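Local coordinates for protein D-alanine--D-alanine ligase (PDB 3TQT) that catalyses the ATP-dependent joining of two D-alanine molecules into D-alanyl-D-alanine, a building block of bacterial peptidoglycan, at residues V273-S276 with E277-K281. Sequence-based numbering, arbitrary orientation.
Sequences VDLS and ESVTK
S276 and T280 meet where the loop V273-S276 turns into the first turn of the helix that begins at E277. The loop bends at D274, where a weak bond joins L275 N to V273 O, and is extended through L275 and S276. S276 is the N-cap: its backbone is still extended, whereas E277 already has helical angles. The first helical backbone bond runs from T280 N to S276 O, 3.0 Å and nearly straight, and K281 N to E277 O continues the pattern.

Side chains elaborate this start in two ways. With chi1 at 68°, the OG of S276 sits between its own backbone N and carbonyl carbon and is turned back over the helix end, where it accepts from V279 N at 3.0 Å with an N-H...O angle of 164°. S276 OG also lies 3.3 Å from V279 CG2. T280 OG1, held beside its own backbone N, reaches back down the turn and donates to S276 O at 2.9 Å. It approaches the opposite face of the carbonyl plane from T280 N, and one acceptor is thus gripped by two donors from a single residue.

Before the cap, L275 lays its CD2 against V279 CG1 at 3.9 Å, the two side chains crossing at about a right angle. L275 also touches R228 and I230 of strand 228-236, while both L275 and T280 pack on P245 of strand 241-249.

This is a worked example of serine N-capping with an adjoining apolar contact: S276 OG satisfies an amide that lacks a preceding helical carbonyl, while L275 and T280 rest the helix start on the five-stranded antiparallel sheet containing strands 228-236 and 241-249, with V279 packed against L275.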
ATOM      1  N   VAL A 273       2.568   0.539 -34.031  1.00 42.45           N
ATOM      2  CA  VAL A 273       1.276  -0.098 -34.190  1.00 47.24           C
ATOM      3  C   VAL A 273       0.503   0.834 -35.102  1.00 53.58           C
ATOM      4  O   VAL A 273       0.703   2.045 -35.041  1.00 63.83           O
ATOM      5  CB  VAL A 273       0.562  -0.224 -32.837  1.00 53.06           C
ATOM      6  CG1 VAL A 273       1.550  -0.645 -31.764  1.00 54.11           C
ATOM      7  CG2 VAL A 273      -0.047   1.098 -32.443  1.00 53.74           C
ATOM      8  N   ASP A 274      -0.354   0.300 -35.963  1.00 56.52           N
ATOM      9  CA  ASP A 274      -1.075   1.184 -36.882  1.00 67.34           C
ATOM     10  C   ASP A 274      -2.514   1.470 -36.442  1.00 58.99           C
ATOM     11  O   ASP A 274      -3.484   1.042 -37.070  1.00 66.41           O
ATOM     12  CB  ASP A 274      -0.965   0.725 -38.347  1.00 79.71           C
ATOM     13  CG  ASP A 274      -1.955  -0.364 -38.710  1.00 94.47           C
ATOM     14  OD1 ASP A 274      -2.325  -1.165 -37.824  1.00100.60           O
ATOM     15  OD2 ASP A 274      -2.359  -0.415 -39.894  1.00 95.67           O
ATOM     16  N   LEU A 275      -2.620   2.224 -35.353  1.00 45.01           N
ATOM     17  CA  LEU A 275      -3.895   2.630 -34.791  1.00 43.33           C
ATOM     18  C   LEU A 275      -4.300   3.986 -35.346  1.00 44.70           C
ATOM     19  O   LEU A 275      -3.450   4.832 -35.628  1.00 44.70           O
ATOM     20  CB  LEU A 275      -3.785   2.745 -33.271  1.00 40.51           C
ATOM     21  CG  LEU A 275      -3.370   1.520 -32.461  1.00 38.44           C
ATOM     22  CD1 LEU A 275      -2.994   1.941 -31.053  1.00 44.27           C
ATOM     23  CD2 LEU A 275      -4.487   0.494 -32.436  1.00 39.89           C
ATOM     24  N   SER A 276      -5.604   4.196 -35.475  1.00 44.45           N
ATOM     25  CA  SER A 276      -6.123   5.468 -35.948  1.00 47.85           C
ATOM     26  C   SER A 276      -5.667   6.607 -35.046  1.00 52.86           C
ATOM     27  O   SER A 276      -5.210   6.382 -33.923  1.00 47.73           O
ATOM     28  CB  SER A 276      -7.649   5.432 -35.985  1.00 50.85           C
ATOM     29  OG  SER A 276      -8.173   5.358 -34.671  1.00 45.53           O
ATOM     30  N   GLU A 277      -5.799   7.833 -35.541  1.00 50.04           N
ATOM     31  CA  GLU A 277      -5.490   9.011 -34.745  1.00 55.49           C
ATOM     32  C   GLU A 277      -6.371   9.014 -33.504  1.00 51.36           C
ATOM     33  O   GLU A 277      -5.904   9.286 -32.398  1.00 53.51           O
ATOM     34  CB  GLU A 277      -5.724  10.280 -35.568  1.00 62.28           C
ATOM     35  CG  GLU A 277      -4.557  11.258 -35.561  1.00 72.15           C
ATOM     36  CD  GLU A 277      -4.370  11.953 -36.904  1.00 77.51           C
ATOM     37  OE1 GLU A 277      -5.068  11.586 -37.875  1.00 79.00           O
ATOM     38  OE2 GLU A 277      -3.518  12.863 -36.990  1.00 76.03           O
ATOM     39  N   SER A 278      -7.648   8.691 -33.698  1.00 46.42           N
ATOM     40  CA  SER A 278      -8.610   8.640 -32.601  1.00 46.98           C
ATOM     41  C   SER A 278      -8.235   7.633 -31.513  1.00 40.97           C
ATOM     42  O   SER A 278      -8.248   7.956 -30.324  1.00 36.05           O
ATOM     43  CB  SER A 278     -10.008   8.311 -33.125  1.00 48.80           C
ATOM     44  OG  SER A 278     -10.879   8.009 -32.046  1.00 52.96           O
ATOM     45  N   VAL A 279      -7.931   6.406 -31.916  1.00 37.93           N
ATOM     46  CA  VAL A 279      -7.628   5.364 -30.950  1.00 36.94           C
ATOM     47  C   VAL A 279      -6.333   5.682 -30.217  1.00 35.45           C
ATOM     48  O   VAL A 279      -6.257   5.543 -28.998  1.00 33.39           O
ATOM     49  CB  VAL A 279      -7.582   3.969 -31.602  1.00 35.51           C
ATOM     50  CG1 VAL A 279      -6.993   2.949 -30.645  1.00 31.55           C
ATOM     51  CG2 VAL A 279      -8.980   3.552 -32.016  1.00 42.41           C
ATOM     52  N   THR A 280      -5.321   6.130 -30.956  1.00 34.90           N
ATOM     53  CA  THR A 280      -4.060   6.535 -30.346  1.00 31.36           C
ATOM     54  C   THR A 280      -4.308   7.564 -29.256  1.00 36.02           C
ATOM     55  O   THR A 280      -3.812   7.431 -28.135  1.00 36.74           O
ATOM     56  CB  THR A 280      -3.100   7.146 -31.378  1.00 35.04           C
ATOM     57  OG1 THR A 280      -2.744   6.157 -32.349  1.00 39.53           O
ATOM     58  CG2 THR A 280      -1.839   7.646 -30.694  1.00 39.97           C
ATOM     59  N   LYS A 281      -5.078   8.593 -29.594  1.00 32.53           N
ATOM     60  CA  LYS A 281      -5.401   9.654 -28.650  1.00 37.24           C
ATOM     61  C   LYS A 281      -6.129   9.121 -27.421  1.00 35.94           C
ATOM     62  O   LYS A 281      -5.886   9.577 -26.307  1.00 31.29           O
ATOM     63  CB  LYS A 281      -6.248  10.739 -29.323  1.00 43.49           C
ATOM     64  CG  LYS A 281      -5.508  11.542 -30.387  1.00 59.52           C
ATOM     65  CD  LYS A 281      -4.261  12.209 -29.823  1.00 65.09           C
ATOM     66  CE  LYS A 281      -3.599  13.107 -30.863  1.00 70.87           C
ATOM     67  NZ  LYS A 281      -2.423  13.846 -30.311  1.00 71.48           N
TER